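Local coordinates for CELL WALL surface anchor family protein (Streptococcus pneumoniae, PDB 2WW8) that forms the adhesin of the pneumococcal pilus and probably binds host-cell components through its integrin-like domain, at residues R250-I262 with T572-H584. Numbering follows the deposited sequence.
Sequences RAGEATRSLIDKI and TTKILEQLNRYFH
Leu576 enters helix 247-263 as a knob into a hole made by Ala254, Ser257, Leu258 and Lys261, joining two neighbouring helices of the integrin I-type (von Willebrand factor A-like) domain that lie against its parallel sheet. The axes of the short helical segments pass 9.1 Å apart at -32°. The small Ala254 marks the tightest point, its CA 4.6 Å from that of Leu576. With CG anti to the backbone N (chi1 -178°), Leu576 sends CD1 to the carbonyl O of Ala254 and CD2 to CB of Ser257. The methyl of Ala254 meets Leu576 CB, Ile575 CG2 and Leu579 CD1, all within 4 Å. Toward the C-terminal ends, Phe583 wedges its ring obliquely against helix 247-263: CE1 lies 3.8 Å from Ile262 CG1, while CE2 reaches Lys261 CB. Leu258 CD1 packs on Phe583 CB, and its other methyl, CD2, faces Leu579. The aliphatic part of Lys261, bent at its outer torsions, crosses Asn580 at about a right angle, its CD 3.3 Å from Asn580 OD1. At the N-terminal end, Arg250, extended from CG to NE, crosses Thr572 and donates from NH1 to its OG1 (2.8 Å, 153°). Thr572 OG1 lies in the guanidinium plane, at its edge, and Thr573 CG2 sits over one face, 3.5 Å from NH1 of Arg250. Behind this layer, Leu258 and Leu579 both rest on Phe383 of strand 379-386, and Ile575 on Ile539 of strand 533-539, so the seam is seated on the central sheet. The bound magnesium lies about 11 Å from the side chain of Ala251. A second bond, from Thr572 OG1 to the backbone O of Ala245, just before helix 247-263, ties the hydroxyl that Arg250 grips.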
loop_
_atom_site.group_PDB
_atom_site.type_symbol
_atom_site.label_atom_id
_atom_site.label_comp_id
_atom_site.label_asym_id
_atom_site.label_seq_id
_atom_site.Cartn_x
_atom_site.Cartn_y
_atom_site.Cartn_z
ATOM N N ARG A 250 1.751 30.452 8.184
ATOM C CA ARG A 250 1.890 30.315 6.762
ATOM C C ARG A 250 3.339 30.465 6.301
ATOM O O ARG A 250 3.734 29.803 5.349
ATOM C CB ARG A 250 0.904 31.203 5.981
ATOM C CG ARG A 250 -0.561 30.797 6.233
ATOM C CD ARG A 250 -1.524 31.755 5.590
ATOM N NE ARG A 250 -2.866 31.285 5.848
ATOM C CZ ARG A 250 -4.002 31.963 5.642
ATOM N NH1 ARG A 250 -4.029 33.188 5.115
ATOM N NH2 ARG A 250 -5.155 31.370 5.922
ATOM N N ALA A 251 4.101 31.369 6.896
ATOM C CA ALA A 251 5.522 31.539 6.539
ATOM C C ALA A 251 6.246 30.291 6.973
ATOM O O ALA A 251 7.156 29.934 6.246
ATOM C CB ALA A 251 6.143 32.733 7.244
ATOM N N GLY A 252 5.884 29.693 8.122
ATOM C CA GLY A 252 6.491 28.441 8.606
ATOM C C GLY A 252 6.170 27.260 7.693
ATOM O O GLY A 252 7.081 26.526 7.283
ATOM N N GLU A 253 4.901 27.077 7.331
ATOM C CA GLU A 253 4.564 26.012 6.384
ATOM C C GLU A 253 5.254 26.211 5.019
ATOM O O GLU A 253 5.672 25.204 4.417
ATOM C CB GLU A 253 3.054 25.839 6.196
ATOM C CG GLU A 253 2.270 25.499 7.499
ATOM C CD GLU A 253 0.724 25.709 7.460
ATOM O OE1 GLU A 253 0.176 26.327 6.500
ATOM O OE2 GLU A 253 0.034 25.277 8.426
ATOM N N ALA A 254 5.347 27.458 4.532
ATOM C CA ALA A 254 6.026 27.748 3.266
ATOM C C ALA A 254 7.536 27.405 3.417
ATOM O O ALA A 254 8.115 26.779 2.541
ATOM C CB ALA A 254 5.871 29.211 2.857
ATOM N N THR A 255 8.154 27.781 4.540
ATOM C CA THR A 255 9.567 27.475 4.772
ATOM C C THR A 255 9.832 25.958 4.718
ATOM O O THR A 255 10.749 25.534 3.981
ATOM C CB THR A 255 10.056 28.106 6.089
ATOM O OG1 THR A 255 9.872 29.517 6.008
ATOM C CG2 THR A 255 11.529 27.803 6.461
ATOM N N ARG A 256 9.022 25.192 5.464
ATOM C CA ARG A 256 9.122 23.736 5.465
ATOM C C ARG A 256 9.018 23.176 4.043
ATOM O O ARG A 256 9.782 22.246 3.767
ATOM C CB ARG A 256 8.109 23.033 6.374
ATOM C CG ARG A 256 8.378 23.366 7.870
ATOM C CD ARG A 256 7.226 22.802 8.718
ATOM N NE ARG A 256 7.653 23.039 10.090
ATOM C CZ ARG A 256 6.874 23.040 11.163
ATOM N NH1 ARG A 256 5.571 22.783 11.017
ATOM N NH2 ARG A 256 7.439 23.278 12.355
ATOM N N SER A 257 8.097 23.696 3.218
ATOM C CA SER A 257 7.933 23.158 1.855
ATOM C C SER A 257 9.117 23.522 0.972
ATOM O O SER A 257 9.556 22.691 0.198
ATOM C CB SER A 257 6.633 23.536 1.150
ATOM O OG SER A 257 6.712 23.026 -0.170
ATOM N N LEU A 258 9.636 24.731 1.118
ATOM C CA LEU A 258 10.838 25.152 0.412
ATOM C C LEU A 258 12.065 24.278 0.799
ATOM O O LEU A 258 12.834 23.851 -0.053
ATOM C CB LEU A 258 11.135 26.645 0.672
ATOM C CG LEU A 258 12.431 27.186 0.038
ATOM C CD1 LEU A 258 12.362 27.097 -1.488
ATOM C CD2 LEU A 258 12.777 28.599 0.499
ATOM N N ILE A 259 12.230 23.991 2.086
ATOM C CA ILE A 259 13.254 23.064 2.539
ATOM C C ILE A 259 13.075 21.725 1.793
ATOM O O ILE A 259 14.063 21.199 1.261
ATOM C CB ILE A 259 13.179 22.875 4.061
ATOM C CG1 ILE A 259 13.605 24.200 4.712
ATOM C CG2 ILE A 259 14.057 21.719 4.494
ATOM C CD1 ILE A 259 13.302 24.233 6.211
ATOM N N ASP A 260 11.857 21.176 1.752
ATOM C CA ASP A 260 11.628 19.910 1.019
ATOM C C ASP A 260 12.072 20.022 -0.438
ATOM O O ASP A 260 12.606 19.054 -0.960
ATOM C CB ASP A 260 10.173 19.407 0.970
ATOM C CG ASP A 260 9.620 18.973 2.324
ATOM O OD1 ASP A 260 10.406 18.574 3.203
ATOM O OD2 ASP A 260 8.379 19.043 2.555
ATOM N N LYS A 261 11.786 21.118 -1.124
ATOM C CA LYS A 261 12.159 21.252 -2.530
ATOM C C LYS A 261 13.681 21.373 -2.664
ATOM O O LYS A 261 14.272 20.700 -3.501
ATOM C CB LYS A 261 11.536 22.513 -3.141
ATOM C CG LYS A 261 10.035 22.386 -3.344
ATOM C CD LYS A 261 9.521 23.718 -3.886
ATOM C CE LYS A 261 8.134 24.043 -3.306
ATOM N NZ LYS A 261 7.255 23.100 -3.961
ATOM N N ILE A 262 14.316 22.210 -1.832
ATOM C CA ILE A 262 15.784 22.337 -1.889
ATOM C C ILE A 262 16.491 21.008 -1.623
ATOM O O ILE A 262 17.436 20.661 -2.342
ATOM C CB ILE A 262 16.278 23.383 -0.908
ATOM C CG1 ILE A 262 15.884 24.781 -1.407
ATOM C CG2 ILE A 262 17.822 23.298 -0.731
ATOM C CD1 ILE A 262 15.868 25.800 -0.228
ATOM N N THR A 572 -1.212 36.264 2.375
ATOM C CA THR A 572 -0.360 35.308 3.084
ATOM C C THR A 572 -0.494 33.845 2.634
ATOM O O THR A 572 0.339 33.037 2.968
ATOM C CB THR A 572 -0.626 35.374 4.611
ATOM O OG1 THR A 572 -2.015 35.065 4.841
ATOM C CG2 THR A 572 -0.248 36.740 5.164
ATOM N N THR A 573 -1.528 33.473 1.890
ATOM C CA THR A 573 -1.613 32.135 1.312
ATOM C C THR A 573 -0.652 32.012 0.090
ATOM O O THR A 573 -0.490 30.903 -0.433
ATOM C CB THR A 573 -3.046 31.710 0.847
ATOM O OG1 THR A 573 -3.492 32.525 -0.247
ATOM C CG2 THR A 573 -4.141 31.705 1.960
ATOM N N LYS A 574 0.005 33.096 -0.344
ATOM C CA LYS A 574 0.872 33.092 -1.547
ATOM C C LYS A 574 2.369 33.247 -1.246
ATOM O O LYS A 574 3.170 33.470 -2.150
ATOM C CB LYS A 574 0.537 34.219 -2.533
ATOM C CG LYS A 574 -0.920 34.420 -2.952
ATOM C CD LYS A 574 -1.442 33.259 -3.671
ATOM C CE LYS A 574 -2.829 33.545 -4.266
ATOM N NZ LYS A 574 -2.833 32.883 -5.588
ATOM N N ILE A 575 2.743 33.204 0.026
ATOM C CA ILE A 575 4.148 33.150 0.370
ATOM C C ILE A 575 4.894 31.975 -0.284
ATOM O O ILE A 575 5.913 32.161 -0.942
ATOM C CB ILE A 575 4.323 33.137 1.889
ATOM C CG1 ILE A 575 3.681 34.392 2.512
ATOM C CG2 ILE A 575 5.842 32.960 2.284
ATOM C CD1 ILE A 575 3.409 34.163 3.998
ATOM N N LEU A 576 4.378 30.755 -0.196
ATOM C CA LEU A 576 5.048 29.638 -0.847
ATOM C C LEU A 576 5.185 29.864 -2.365
ATOM O O LEU A 576 6.272 29.660 -2.950
ATOM C CB LEU A 576 4.354 28.303 -0.531
ATOM C CG LEU A 576 5.047 27.083 -1.154
ATOM C CD1 LEU A 576 6.605 27.061 -0.820
ATOM C CD2 LEU A 576 4.305 25.791 -0.801
ATOM N N GLU A 577 4.101 30.328 -2.984
ATOM C CA GLU A 577 4.130 30.539 -4.410
ATOM C C GLU A 577 5.294 31.472 -4.742
ATOM O O GLU A 577 5.990 31.270 -5.732
ATOM C CB GLU A 577 2.793 31.120 -4.862
ATOM C CG GLU A 577 2.741 31.667 -6.290
ATOM C CD GLU A 577 1.386 32.402 -6.427
ATOM O OE1 GLU A 577 0.363 31.708 -6.649
ATOM O OE2 GLU A 577 1.321 33.648 -6.213
ATOM N N GLN A 578 5.516 32.492 -3.919
ATOM C CA GLN A 578 6.585 33.443 -4.264
ATOM C C GLN A 578 8.004 32.920 -4.031
ATOM O O GLN A 578 8.898 33.140 -4.863
ATOM C CB GLN A 578 6.312 34.773 -3.587
ATOM C CG GLN A 578 7.209 35.874 -4.023
ATOM C CD GLN A 578 7.231 36.103 -5.534
ATOM O OE1 GLN A 578 8.330 36.146 -6.109
ATOM N NE2 GLN A 578 6.077 36.172 -6.182
ATOM N N LEU A 579 8.187 32.193 -2.923
ATOM C CA LEU A 579 9.433 31.489 -2.657
ATOM C C LEU A 579 9.674 30.501 -3.789
ATOM O O LEU A 579 10.806 30.386 -4.294
ATOM C CB LEU A 579 9.380 30.713 -1.341
ATOM C CG LEU A 579 9.337 31.560 -0.075
ATOM C CD1 LEU A 579 8.990 30.697 1.138
ATOM C CD2 LEU A 579 10.672 32.283 0.204
ATOM N N ASN A 580 8.631 29.760 -4.147
ATOM C CA ASN A 580 8.767 28.864 -5.282
ATOM C C ASN A 580 9.184 29.526 -6.617
ATOM O O ASN A 580 9.990 28.981 -7.371
ATOM C CB ASN A 580 7.470 28.052 -5.432
ATOM C CG ASN A 580 7.719 26.725 -6.113
ATOM O OD1 ASN A 580 8.803 26.144 -6.043
ATOM N ND2 ASN A 580 6.749 26.293 -6.863
ATOM N N ARG A 581 8.592 30.665 -6.953
ATOM C CA ARG A 581 8.957 31.465 -8.108
ATOM C C ARG A 581 10.451 31.835 -8.073
ATOM O O ARG A 581 11.157 31.684 -9.075
ATOM C CB ARG A 581 8.089 32.752 -8.125
ATOM C CG ARG A 581 8.142 33.482 -9.473
ATOM C CD ARG A 581 7.204 34.688 -9.538
ATOM N NE ARG A 581 7.636 35.812 -8.678
ATOM C CZ ARG A 581 8.581 36.716 -8.970
ATOM N NH1 ARG A 581 9.234 36.689 -10.115
ATOM N NH2 ARG A 581 8.861 37.695 -8.143
ATOM N N TYR A 582 10.960 32.283 -6.937
ATOM C CA TYR A 582 12.383 32.682 -6.864
ATOM C C TYR A 582 13.252 31.402 -6.946
ATOM O O TYR A 582 14.297 31.393 -7.632
ATOM C CB TYR A 582 12.683 33.502 -5.589
ATOM C CG TYR A 582 12.267 34.951 -5.650
ATOM C CD1 TYR A 582 12.537 35.713 -6.770
ATOM C CD2 TYR A 582 11.642 35.576 -4.562
ATOM C CE1 TYR A 582 12.175 37.022 -6.869
ATOM C CE2 TYR A 582 11.326 36.927 -4.638
ATOM C CZ TYR A 582 11.572 37.625 -5.776
ATOM O OH TYR A 582 11.255 38.946 -5.873
ATOM N N PHE A 583 12.794 30.317 -6.306
ATOM C CA PHE A 583 13.472 29.040 -6.451
ATOM C C PHE A 583 13.669 28.693 -7.955
ATOM O O PHE A 583 14.735 28.245 -8.384
ATOM C CB PHE A 583 12.718 27.971 -5.653
ATOM C CG PHE A 583 13.417 26.610 -5.599
ATOM C CD1 PHE A 583 14.758 26.533 -5.229
ATOM C CD2 PHE A 583 12.764 25.441 -5.916
ATOM C CE1 PHE A 583 15.424 25.303 -5.155
ATOM C CE2 PHE A 583 13.451 24.189 -5.903
ATOM C CZ PHE A 583 14.773 24.130 -5.489
ATOM N N HIS A 584 12.597 28.859 -8.736
ATOM C CA HIS A 584 12.604 28.552 -10.138
ATOM C C HIS A 584 13.441 29.569 -10.938
ATOM O O HIS A 584 13.599 29.394 -12.127
ATOM C CB HIS A 584 11.185 28.391 -10.721
ATOM C CG HIS A 584 10.511 27.110 -10.349
ATOM N ND1 HIS A 584 9.951 26.889 -9.109
ATOM C CD2 HIS A 584 10.286 25.978 -11.061
ATOM C CE1 HIS A 584 9.421 25.678 -9.062
ATOM N NE2 HIS A 584 9.620 25.106 -10.233
#